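Local coordinates for protein uncharacterized CBS domain-containing proteins (Corynebacterium glutamicum, PDB 2P3H) that is an uncharacterised membrane protein whose C-terminal CorC_HlyC (transporter-associated) domain, as in its family, may bind flavin adenine dinucleotide, at residues 12-17 with 27-32; 24-27 with 32-35; 36-41 with 45-50; 85-88 with 94-97. All blocks are in the same frame, centred on the assembly; numbering follows the deposited sequence.

Overall arrangement
After strand 6-10, the chain runs through strand 13-17, and contact 1 closes the loop back to it from the end of helix 22-29. Contact 2 overlaps the second segment of contact 1: helix 22-29 is met again by the segment that leaves it, and the two contacts share R27 and E32. Contact 3 follows in series, tying the loop 36-40 to helix 41-49. Contact 4 closes the hairpin of strands 80-89 and 92-100. Strands 13-17 and 92-100 are sheet neighbours, and contacts 1 and 4 meet there, by the D17-K95 salt bridge and by L15 packing on L86, while I41 and L45 of contact 3 rest on L96 of contact 4. Contacts 2 and 4 do not touch.

Contact 1 of 4, residues 12-17 with 27-32; sequences DKWLID and RAIGYE
W14 of strand 13-17 and A28 near the end of helix 22-29 are the closest backbone points, with 8.6 Å between W14 CA and A28 CA, a spacing that the indole spans. The tryptophan reaches toward the helix with CG anti to its own carbonyl carbon (chi1 -56°), and its benzo half takes the packing on I29. Over one face of that ring sits the CG2 methyl of I29 in a CH-pi contact: CG2 of I29 lies 3.8 Å from the centroid of the six-membered ring of W14, only 12° off the ring normal. The nearest ring atom is CZ3 of W14, at 3.7 Å from I29 CG2. In I29 the CG1 branch is lodged between backbone N and carbonyl carbon (chi1 72°), which turns that arm away from W14 and leaves CG2, anti to the carbonyl carbon, facing the ring.

A28 adds its CB methyl, 4.1 Å from W14 NE1, and its carbonyl, whose O stands 3.5 Å from W14 CZ2 at an oblique angle to the ring. The polar link is made through a water in the plane of the indole: it accepts from W14 NE1 at 3.1 Å and donates to A28 O at 2.7 Å. This serves the indole N-H and a carbonyl of the last helical turn together, just before G30 leaves the helix with positive phi.

The strand lies between 6-10 and 92-100; W14 also touches I6, E8 and L98, and I29 extends the packing to L81 of strand 80-89 and L63, seating helix 22-29 against the sheet.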
loop_
_atom_site.group_PDB
_atom_site.type_symbol
_atom_site.label_atom_id
_atom_site.label_comp_id
_atom_site.label_asym_id
_atom_site.label_seq_id
_atom_site.Cartn_x
_atom_site.Cartn_y
_atom_site.Cartn_z
ATOM N N ASP A 12 -2.056 12.947 -0.400
ATOM C CA ASP A 12 -1.144 11.801 -0.282
ATOM C C ASP A 12 -1.513 10.906 0.904
ATOM O O ASP A 12 -0.664 10.188 1.428
ATOM C CB ASP A 12 0.328 12.265 -0.161
ATOM C CG ASP A 12 0.851 12.908 -1.430
ATOM O OD1 ASP A 12 0.381 12.553 -2.532
ATOM O OD2 ASP A 12 1.737 13.781 -1.308
ATOM N N LYS A 13 -2.784 10.937 1.324
ATOM C CA LYS A 13 -3.269 9.996 2.346
ATOM C C LYS A 13 -4.661 9.481 1.987
ATOM O O LYS A 13 -5.474 10.228 1.424
ATOM C CB LYS A 13 -3.304 10.640 3.740
ATOM C CG LYS A 13 -1.908 10.961 4.320
ATOM C CD LYS A 13 -2.036 11.458 5.766
ATOM C CE LYS A 13 -0.705 11.959 6.289
ATOM N NZ LYS A 13 -0.864 12.431 7.725
ATOM N N TRP A 14 -4.913 8.205 2.297
ATOM C CA TRP A 14 -6.160 7.528 1.931
ATOM C C TRP A 14 -6.616 6.600 3.055
ATOM O O TRP A 14 -5.812 6.084 3.842
ATOM C CB TRP A 14 -5.986 6.674 0.651
ATOM C CG TRP A 14 -5.489 7.447 -0.529
ATOM C CD1 TRP A 14 -6.241 7.988 -1.552
ATOM C CD2 TRP A 14 -4.119 7.760 -0.819
ATOM N NE1 TRP A 14 -5.395 8.634 -2.442
ATOM C CE2 TRP A 14 -4.097 8.492 -2.009
ATOM C CE3 TRP A 14 -2.899 7.486 -0.168
ATOM C CZ2 TRP A 14 -2.902 8.968 -2.566
ATOM C CZ3 TRP A 14 -1.717 7.952 -0.740
ATOM C CH2 TRP A 14 -1.734 8.675 -1.925
ATOM N N LEU A 15 -7.928 6.411 3.130
ATOM C CA LEU A 15 -8.527 5.350 3.921
ATOM C C LEU A 15 -9.088 4.409 2.881
ATOM O O LEU A 15 -9.849 4.852 2.004
ATOM C CB LEU A 15 -9.698 5.915 4.766
ATOM C CG LEU A 15 -10.460 4.824 5.568
ATOM C CD1 LEU A 15 -9.580 4.132 6.602
ATOM C CD2 LEU A 15 -11.721 5.431 6.233
ATOM N N ILE A 16 -8.729 3.124 2.952
ATOM C CA ILE A 16 -9.221 2.164 1.955
ATOM C C ILE A 16 -9.711 0.884 2.610
ATOM O O ILE A 16 -9.326 0.559 3.739
ATOM C CB ILE A 16 -8.162 1.840 0.849
ATOM C CG1 ILE A 16 -7.065 0.906 1.392
ATOM C CG2 ILE A 16 -7.524 3.145 0.287
ATOM C CD1 ILE A 16 -6.051 0.439 0.309
ATOM N N ASP A 17 -10.563 0.156 1.895
ATOM C CA ASP A 17 -11.013 -1.167 2.331
ATOM C C ASP A 17 -9.914 -2.220 2.240
ATOM O O ASP A 17 -8.996 -2.126 1.417
ATOM C CB ASP A 17 -12.208 -1.610 1.494
ATOM C CG ASP A 17 -13.437 -0.782 1.771
ATOM O OD1 ASP A 17 -13.432 -0.019 2.757
ATOM O OD2 ASP A 17 -14.412 -0.891 1.002
ATOM N N ARG A 27 -3.565 3.177 -8.991
ATOM C CA ARG A 27 -4.141 4.332 -9.676
ATOM C C ARG A 27 -4.281 5.510 -8.695
ATOM O O ARG A 27 -3.979 6.670 -9.039
ATOM C CB ARG A 27 -5.514 3.940 -10.275
ATOM C CG ARG A 27 -5.894 4.606 -11.581
ATOM C CD ARG A 27 -6.738 3.658 -12.539
ATOM N NE ARG A 27 -7.765 2.813 -11.867
ATOM C CZ ARG A 27 -7.834 1.469 -11.895
ATOM N NH1 ARG A 27 -6.950 0.731 -12.548
ATOM N NH2 ARG A 27 -8.797 0.846 -11.253
ATOM N N ALA A 28 -4.713 5.215 -7.470
ATOM C CA ALA A 28 -4.937 6.252 -6.449
ATOM C C ALA A 28 -3.647 6.915 -6.007
ATOM O O ALA A 28 -3.564 8.137 -5.929
ATOM C CB ALA A 28 -5.661 5.667 -5.222
ATOM N N ILE A 29 -2.632 6.108 -5.736
ATOM C CA ILE A 29 -1.407 6.645 -5.153
ATOM C C ILE A 29 -0.412 7.134 -6.216
ATOM O O ILE A 29 0.544 7.857 -5.883
ATOM C CB ILE A 29 -0.751 5.643 -4.198
ATOM C CG1 ILE A 29 -0.112 4.479 -4.967
ATOM C CG2 ILE A 29 -1.811 5.109 -3.175
ATOM C CD1 ILE A 29 0.498 3.421 -4.044
ATOM N N GLY A 30 -0.646 6.744 -7.470
ATOM C CA GLY A 30 0.201 7.193 -8.598
ATOM C C GLY A 30 1.516 6.436 -8.781
ATOM O O GLY A 30 2.411 6.902 -9.503
ATOM N N TYR A 31 1.632 5.269 -8.156
ATOM C CA TYR A 31 2.841 4.434 -8.176
ATOM C C TYR A 31 2.420 2.969 -8.272
ATOM O O TYR A 31 1.410 2.604 -7.693
ATOM C CB TYR A 31 3.595 4.554 -6.849
ATOM C CG TYR A 31 4.400 5.810 -6.607
ATOM C CD1 TYR A 31 3.835 6.916 -5.976
ATOM C CD2 TYR A 31 5.754 5.862 -6.945
ATOM C CE1 TYR A 31 4.606 8.076 -5.727
ATOM C CE2 TYR A 31 6.525 7.001 -6.698
ATOM C CZ TYR A 31 5.945 8.096 -6.091
ATOM O OH TYR A 31 6.718 9.203 -5.864
ATOM N N GLU A 32 3.241 2.131 -8.894
ATOM C CA GLU A 32 3.035 0.687 -8.841
ATOM C C GLU A 32 3.594 0.062 -7.573
ATOM O O GLU A 32 4.616 0.482 -7.038
ATOM C CB GLU A 32 3.603 0.024 -10.084
ATOM C CG GLU A 32 2.842 0.477 -11.326
ATOM C CD GLU A 32 3.124 -0.338 -12.563
ATOM O OE1 GLU A 32 3.065 -1.590 -12.498
ATOM O OE2 GLU A 32 3.354 0.286 -13.617
HETATM O O HOH W 1 -5.755 9.662 -5.291
#

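Contact 2 of 4, residues 24-27 with 32-35; sequences EVER and ELPE
The direct polar link is from E26 to L33: the backbone N of L33 donates to E26 OE2 at 2.9 Å and a fairly straight 161°. That donor comes to the anti side of the carboxylate and stands 32° out of its plane. E26 gets there because its chain is extended past CG (chi2 176°), carrying the carboxylate from the helix across to the loop.

Water carries the rest of the polar contact. One water donates to E26 OE1 at 3.0 Å and weakly to E35 OE2. A second lies 2.8 Å from E26 OE2 and 2.6 Å from E35 OE2, although it has more acceptors about it than protons to give. Like charge gathers here, with E32 OE1 4.5 Å from E26 OE2, and this crowding may make protonation of one of the acids somewhat easier.

Apolar packing is limited to one pair, V25 CG1 against L33 CD1 at 3.7 Å, on the buried side of the helix.

L33 continues onto I61 of strand 58-62 and onto L63, while the E32 backbone bonds to D64. V25 leans on T20 in the loop before its own helix; the segment leaving the helix lies along the edge strand 58-62.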
loop_
_atom_site.group_PDB
_atom_site.type_symbol
_atom_site.label_atom_id
_atom_site.label_comp_id
_atom_site.label_asym_id
_atom_site.label_seq_id
_atom_site.Cartn_x
_atom_site.Cartn_y
_atom_site.Cartn_z
ATOM N N GLU A 24 -6.327 -0.651 -8.388
ATOM C CA GLU A 24 -7.086 0.486 -7.876
ATOM C C GLU A 24 -6.233 1.348 -6.937
ATOM O O GLU A 24 -6.192 2.576 -7.065
ATOM C CB GLU A 24 -8.321 -0.053 -7.141
ATOM C CG GLU A 24 -9.514 0.877 -7.069
ATOM C CD GLU A 24 -10.832 0.118 -6.947
ATOM O OE1 GLU A 24 -11.197 -0.619 -7.897
ATOM O OE2 GLU A 24 -11.508 0.263 -5.900
ATOM N N VAL A 25 -5.552 0.690 -6.006
ATOM C CA VAL A 25 -4.610 1.364 -5.090
ATOM C C VAL A 25 -3.508 2.065 -5.903
ATOM O O VAL A 25 -3.146 3.210 -5.618
ATOM C CB VAL A 25 -3.971 0.373 -4.076
ATOM C CG1 VAL A 25 -2.952 1.102 -3.186
ATOM C CG2 VAL A 25 -5.065 -0.286 -3.200
ATOM N N GLU A 26 -2.916 1.351 -6.862
ATOM C CA GLU A 26 -1.876 1.951 -7.703
ATOM C C GLU A 26 -2.351 3.217 -8.432
ATOM O O GLU A 26 -1.637 4.220 -8.478
ATOM C CB GLU A 26 -1.331 0.914 -8.693
ATOM C CG GLU A 26 -0.633 -0.247 -8.011
ATOM C CD GLU A 26 -0.187 -1.306 -9.001
ATOM O OE1 GLU A 26 -0.764 -1.384 -10.115
ATOM O OE2 GLU A 26 0.751 -2.057 -8.670
ATOM N N ARG A 27 -3.565 3.177 -8.991
ATOM C CA ARG A 27 -4.141 4.332 -9.676
ATOM C C ARG A 27 -4.281 5.510 -8.695
ATOM O O ARG A 27 -3.979 6.670 -9.039
ATOM C CB ARG A 27 -5.514 3.940 -10.275
ATOM C CG ARG A 27 -5.894 4.606 -11.581
ATOM C CD ARG A 27 -6.738 3.658 -12.539
ATOM N NE ARG A 27 -7.765 2.813 -11.867
ATOM C CZ ARG A 27 -7.834 1.469 -11.895
ATOM N NH1 ARG A 27 -6.950 0.731 -12.548
ATOM N NH2 ARG A 27 -8.797 0.846 -11.253
ATOM N N GLU A 32 3.241 2.131 -8.894
ATOM C CA GLU A 32 3.035 0.687 -8.841
ATOM C C GLU A 32 3.594 0.062 -7.573
ATOM O O GLU A 32 4.616 0.482 -7.038
ATOM C CB GLU A 32 3.603 0.024 -10.084
ATOM C CG GLU A 32 2.842 0.477 -11.326
ATOM C CD GLU A 32 3.124 -0.338 -12.563
ATOM O OE1 GLU A 32 3.065 -1.590 -12.498
ATOM O OE2 GLU A 32 3.354 0.286 -13.617
ATOM N N LEU A 33 2.879 -0.954 -7.101
ATOM C CA LEU A 33 3.284 -1.742 -5.958
ATOM C C LEU A 33 3.924 -3.052 -6.410
ATOM O O LEU A 33 3.718 -3.459 -7.548
ATOM C CB LEU A 33 2.051 -2.016 -5.085
ATOM C CG LEU A 33 1.646 -0.825 -4.183
ATOM C CD1 LEU A 33 0.139 -0.907 -3.870
ATOM C CD2 LEU A 33 2.499 -0.798 -2.938
ATOM N N PRO A 34 4.717 -3.707 -5.538
ATOM C CA PRO A 34 5.256 -5.039 -5.890
ATOM C C PRO A 34 4.158 -6.044 -6.272
ATOM O O PRO A 34 3.093 -6.035 -5.680
ATOM C CB PRO A 34 5.966 -5.490 -4.615
ATOM C CG PRO A 34 6.214 -4.236 -3.823
ATOM C CD PRO A 34 5.198 -3.228 -4.222
ATOM N N GLU A 35 4.399 -6.872 -7.287
ATOM C CA GLU A 35 3.427 -7.870 -7.701
ATOM C C GLU A 35 3.842 -9.210 -7.156
ATOM O O GLU A 35 5.025 -9.453 -6.902
ATOM C CB GLU A 35 3.309 -7.936 -9.231
ATOM C CG GLU A 35 2.943 -6.597 -9.818
ATOM C CD GLU A 35 2.193 -6.681 -11.126
ATOM O OE1 GLU A 35 2.386 -7.657 -11.887
ATOM O OE2 GLU A 35 1.409 -5.745 -11.396
HETATM O O HOH W 2 0.494 -4.646 -7.212
HETATM O O HOH W 3 2.426 -3.528 -10.392
HETATM O O HOH W 4 -1.618 -4.159 -10.990
#

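Contact 3 of 4, residues 36-41 with 45-50; sequences GDYETI and LFDHAN. With EDO (1,2-ethanediol), chain M.
Y38, in the loop before helix 41-49, meets D47 in the last turns of that helix, whose N-cap is T40: its OG1 takes the backbone N of G43, and the inverse gamma turn centred on D37 leads the chain up to it. The tight part lies inside the helix start and at the tyrosine ring. L45 N donates to I41 O at 3.0 Å and 164°, an ordinary i to i+4 helical bond. L45 CG also leans on that oxygen at 3.4 Å, and both I41 and L45 press onto L96 of strand 92-100, which buries this flank.

Further out, D47 sends its carboxylate to the rim of the Y38 ring, with CG of D47 3.5 Å from Y38 CE2 and near the ring plane. The carboxylate plane is turned 59° from the ring. CG of D47 is anti to its backbone N (chi1 -172°), which throws the group off the helix and toward the tyrosine. Helix 22-29 touches Y38 through L22.

The solvent side is bridged by water. One water accepts from D37 N at 2.7 Å and donates to D47 OD1; another donates to D37 O and also to D47 OD1 at 3.1 Å. The one carboxylate oxygen thus takes two water protons, linking the aspartate to both backbone polar groups of D37. A 1,2-ethanediol, probably from the crystallisation liquor, donates through O2 to N50 OD1 at 2.7 Å.

Over one face of the Y38 ring, offset toward its rim, lies CA of G36, 3.4 Å above the plane.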
loop_
_atom_site.group_PDB
_atom_site.type_symbol
_atom_site.label_atom_id
_atom_site.label_comp_id
_atom_site.label_asym_id
_atom_site.label_seq_id
_atom_site.Cartn_x
_atom_site.Cartn_y
_atom_site.Cartn_z
ATOM N N GLY A 36 2.865 -10.080 -6.964
ATOM C CA GLY A 36 3.133 -11.383 -6.382
ATOM C C GLY A 36 1.906 -12.245 -6.427
ATOM O O GLY A 36 1.010 -12.026 -7.243
ATOM N N ASP A 37 1.862 -13.234 -5.546
ATOM C CA ASP A 37 0.742 -14.156 -5.502
ATOM C C ASP A 37 -0.374 -13.544 -4.655
ATOM O O ASP A 37 -0.676 -14.027 -3.553
ATOM C CB ASP A 37 1.212 -15.502 -4.941
ATOM C CG ASP A 37 0.164 -16.597 -5.056
ATOM O OD1 ASP A 37 -0.812 -16.454 -5.833
ATOM O OD2 ASP A 37 0.330 -17.621 -4.353
ATOM N N TYR A 38 -0.982 -12.472 -5.166
ATOM C CA TYR A 38 -2.043 -11.748 -4.457
ATOM C C TYR A 38 -2.640 -10.721 -5.402
ATOM O O TYR A 38 -2.000 -10.365 -6.409
ATOM C CB TYR A 38 -1.499 -11.058 -3.185
ATOM C CG TYR A 38 -0.173 -10.359 -3.400
ATOM C CD1 TYR A 38 -0.119 -9.139 -4.061
ATOM C CD2 TYR A 38 1.033 -10.943 -2.976
ATOM C CE1 TYR A 38 1.104 -8.493 -4.291
ATOM C CE2 TYR A 38 2.268 -10.299 -3.195
ATOM C CZ TYR A 38 2.283 -9.073 -3.860
ATOM O OH TYR A 38 3.468 -8.405 -4.091
ATOM N N GLU A 39 -3.848 -10.248 -5.092
ATOM C CA GLU A 39 -4.514 -9.275 -5.962
ATOM C C GLU A 39 -5.163 -8.115 -5.205
ATOM O O GLU A 39 -5.574 -7.129 -5.823
ATOM C CB GLU A 39 -5.525 -9.963 -6.897
ATOM C CG GLU A 39 -6.739 -10.535 -6.200
ATOM C CD GLU A 39 -7.716 -11.212 -7.150
ATOM O OE1 GLU A 39 -7.274 -11.962 -8.045
ATOM O OE2 GLU A 39 -8.935 -10.999 -6.977
ATOM N N THR A 40 -5.217 -8.200 -3.877
ATOM C CA THR A 40 -5.759 -7.107 -3.062
ATOM C C THR A 40 -4.711 -6.533 -2.141
ATOM O O THR A 40 -3.683 -7.174 -1.871
ATOM C CB THR A 40 -6.975 -7.510 -2.165
ATOM O OG1 THR A 40 -6.552 -8.365 -1.094
ATOM C CG2 THR A 40 -8.094 -8.171 -2.967
ATOM N N ILE A 41 -5.001 -5.341 -1.631
ATOM C CA ILE A 41 -4.088 -4.697 -0.675
ATOM C C ILE A 41 -3.757 -5.624 0.516
ATOM O O ILE A 41 -2.581 -5.755 0.889
ATOM C CB ILE A 41 -4.591 -3.280 -0.253
ATOM C CG1 ILE A 41 -3.521 -2.558 0.570
ATOM C CG2 ILE A 41 -5.884 -3.356 0.545
ATOM C CD1 ILE A 41 -2.115 -2.403 -0.173
ATOM N N LEU A 45 -0.129 -7.186 1.915
ATOM C CA LEU A 45 0.276 -7.044 3.317
ATOM C C LEU A 45 0.620 -8.382 3.961
ATOM O O LEU A 45 1.683 -8.510 4.590
ATOM C CB LEU A 45 -0.816 -6.340 4.123
ATOM C CG LEU A 45 -1.116 -4.886 3.793
ATOM C CD1 LEU A 45 -2.187 -4.367 4.742
ATOM C CD2 LEU A 45 0.152 -4.019 3.836
ATOM N N PHE A 46 -0.243 -9.388 3.786
ATOM C CA PHE A 46 0.072 -10.716 4.306
ATOM C C PHE A 46 1.348 -11.273 3.697
ATOM O O PHE A 46 2.174 -11.868 4.400
ATOM C CB PHE A 46 -1.079 -11.706 4.068
ATOM C CG PHE A 46 -2.211 -11.584 5.054
ATOM C CD1 PHE A 46 -2.017 -11.871 6.405
ATOM C CD2 PHE A 46 -3.496 -11.232 4.624
ATOM C CE1 PHE A 46 -3.086 -11.784 7.321
ATOM C CE2 PHE A 46 -4.570 -11.132 5.533
ATOM C CZ PHE A 46 -4.356 -11.423 6.888
ATOM N N ASP A 47 1.503 -11.097 2.386
ATOM C CA ASP A 47 2.702 -11.580 1.715
ATOM C C ASP A 47 3.981 -10.909 2.266
ATOM O O ASP A 47 4.961 -11.601 2.575
ATOM C CB ASP A 47 2.556 -11.384 0.212
ATOM C CG ASP A 47 3.677 -12.039 -0.568
ATOM O OD1 ASP A 47 3.498 -13.170 -1.029
ATOM O OD2 ASP A 47 4.740 -11.417 -0.685
ATOM N N HIS A 48 3.956 -9.581 2.404
ATOM C CA HIS A 48 5.090 -8.773 2.910
ATOM C C HIS A 48 5.440 -9.076 4.380
ATOM O O HIS A 48 6.612 -9.290 4.724
ATOM C CB HIS A 48 4.770 -7.274 2.744
ATOM C CG HIS A 48 5.924 -6.359 3.044
ATOM N ND1 HIS A 48 6.767 -5.881 2.059
ATOM C CD2 HIS A 48 6.385 -5.851 4.214
ATOM C CE1 HIS A 48 7.693 -5.113 2.610
ATOM N NE2 HIS A 48 7.486 -5.081 3.916
ATOM N N ALA A 49 4.428 -9.083 5.248
ATOM C CA ALA A 49 4.646 -9.338 6.673
ATOM C C ALA A 49 4.942 -10.790 6.961
ATOM O O ALA A 49 5.587 -11.093 7.967
ATOM C CB ALA A 49 3.445 -8.867 7.492
ATOM N N ASN A 50 4.490 -11.693 6.080
ATOM C CA ASN A 50 4.524 -13.143 6.324
ATOM C C ASN A 50 4.158 -13.511 7.777
ATOM O O ASN A 50 4.808 -14.343 8.435
ATOM C CB ASN A 50 5.877 -13.760 5.885
ATOM C CG ASN A 50 5.864 -15.295 5.890
ATOM O OD1 ASN A 50 4.814 -15.933 5.732
ATOM N ND2 ASN A 50 7.042 -15.894 6.068
HETATM C C1 EDO M . 1.115 -14.682 3.009
HETATM O O1 EDO M . 0.282 -15.595 2.294
HETATM C C2 EDO M . 2.543 -15.195 3.061
HETATM O O2 EDO M . 2.642 -16.083 4.177
HETATM O O HOH W 5 3.950 -13.725 -3.928
HETATM O O HOH W 6 0.667 -14.401 -1.201
#

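Contact 4 of 4, residues 85-88 with 94-97; sequences VLEV and VKLA
E87 lies against V94 and K95 across the strand pair. Its CB starts the contact, 3.7 Å from V94 CG2 and also beside K95 CB. CG, anti to the backbone N (chi1 -156°), stays against the same valine methyl, and CD passes it at 4.0 Å while nearing K95 CG. At the tip, OE1 of E87 comes 3.4 Å from V94 CG2 and 3.7 Å from K95 CG. The acid therefore runs across the valine and along the lysine's aliphatic base. The lysine chain bends at chi2 and carries NZ off to a salt bridge with D17 on the neighbouring strand 13-17.

The backbone explains why two residues face one: this is a classic beta bulge in the antiparallel hairpin of strands 80-89 and 92-100, with V94 and K95 both opposite E87. V94 N donates to E87 O at 2.9 Å, and K95 N makes a weak bond to the same oxygen. Likewise, K95 O takes L86 N at 2.9 Å and, weakly, E87 N.

Past the bulge V85 and L96 form a non-hydrogen-bonded pair, their side chains side by side on the sheet face that helix 41-49 covers, where L96 meets I41 and L45. L96 CD2 sits 3.9 Å from V85 CG2. L86 sets its CD1 methyl 3.8 Å from A97 CB and reaches L15 of strand 13-17.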
loop_
_atom_site.group_PDB
_atom_site.type_symbol
_atom_site.label_atom_id
_atom_site.label_comp_id
_atom_site.label_asym_id
_atom_site.label_seq_id
_atom_site.Cartn_x
_atom_site.Cartn_y
_atom_site.Cartn_z
ATOM N N VAL A 85 -2.897 -0.720 9.787
ATOM C CA VAL A 85 -4.098 -1.532 9.880
ATOM C C VAL A 85 -4.997 -0.869 10.919
ATOM O O VAL A 85 -4.612 -0.774 12.093
ATOM C CB VAL A 85 -3.760 -2.962 10.318
ATOM C CG1 VAL A 85 -5.050 -3.756 10.466
ATOM C CG2 VAL A 85 -2.767 -3.620 9.314
ATOM N N LEU A 86 -6.167 -0.392 10.494
ATOM C CA LEU A 86 -7.085 0.345 11.387
ATOM C C LEU A 86 -8.223 -0.496 11.966
ATOM O O LEU A 86 -8.725 -0.198 13.047
ATOM C CB LEU A 86 -7.701 1.573 10.675
ATOM C CG LEU A 86 -6.729 2.678 10.250
ATOM C CD1 LEU A 86 -7.546 3.824 9.622
ATOM C CD2 LEU A 86 -5.907 3.173 11.452
ATOM N N GLU A 87 -8.647 -1.519 11.234
ATOM C CA GLU A 87 -9.721 -2.393 11.688
ATOM C C GLU A 87 -9.450 -3.781 11.149
ATOM O O GLU A 87 -9.083 -3.922 9.985
ATOM C CB GLU A 87 -11.028 -1.870 11.128
ATOM C CG GLU A 87 -12.305 -2.231 11.856
ATOM C CD GLU A 87 -13.433 -1.337 11.365
ATOM O OE1 GLU A 87 -14.027 -1.644 10.309
ATOM O OE2 GLU A 87 -13.700 -0.298 12.015
ATOM N N VAL A 88 -9.650 -4.808 11.985
ATOM C CA VAL A 88 -9.517 -6.210 11.565
ATOM C C VAL A 88 -10.840 -6.919 11.873
ATOM O O VAL A 88 -11.481 -6.665 12.900
ATOM C CB VAL A 88 -8.308 -6.937 12.264
ATOM C CG1 VAL A 88 -8.278 -8.446 11.949
ATOM C CG2 VAL A 88 -7.002 -6.304 11.864
ATOM N N VAL A 94 -9.908 -4.900 7.390
ATOM C CA VAL A 94 -11.066 -4.395 6.656
ATOM C C VAL A 94 -10.967 -2.885 6.412
ATOM O O VAL A 94 -11.658 -2.370 5.528
ATOM C CB VAL A 94 -12.409 -4.782 7.306
ATOM C CG1 VAL A 94 -12.574 -6.302 7.294
ATOM C CG2 VAL A 94 -12.534 -4.202 8.718
ATOM N N LYS A 95 -10.108 -2.197 7.174
ATOM C CA LYS A 95 -9.805 -0.778 6.915
ATOM C C LYS A 95 -8.340 -0.488 7.082
ATOM O O LYS A 95 -7.741 -0.897 8.071
ATOM C CB LYS A 95 -10.613 0.139 7.831
ATOM C CG LYS A 95 -12.118 0.018 7.673
ATOM C CD LYS A 95 -12.632 0.707 6.414
ATOM C CE LYS A 95 -14.036 0.211 6.103
ATOM N NZ LYS A 95 -14.637 1.061 5.048
ATOM N N LEU A 96 -7.771 0.256 6.133
ATOM C CA LEU A 96 -6.322 0.540 6.148
ATOM C C LEU A 96 -6.108 2.024 5.922
ATOM O O LEU A 96 -6.787 2.633 5.100
ATOM C CB LEU A 96 -5.643 -0.225 5.025
ATOM C CG LEU A 96 -5.742 -1.745 5.140
ATOM C CD1 LEU A 96 -5.253 -2.362 3.872
ATOM C CD2 LEU A 96 -4.920 -2.209 6.340
ATOM N N ALA A 97 -5.154 2.591 6.652
ATOM C CA ALA A 97 -4.718 3.971 6.383
ATOM C C ALA A 97 -3.478 3.906 5.519
ATOM O O ALA A 97 -2.561 3.162 5.821
ATOM C CB ALA A 97 -4.412 4.669 7.671
#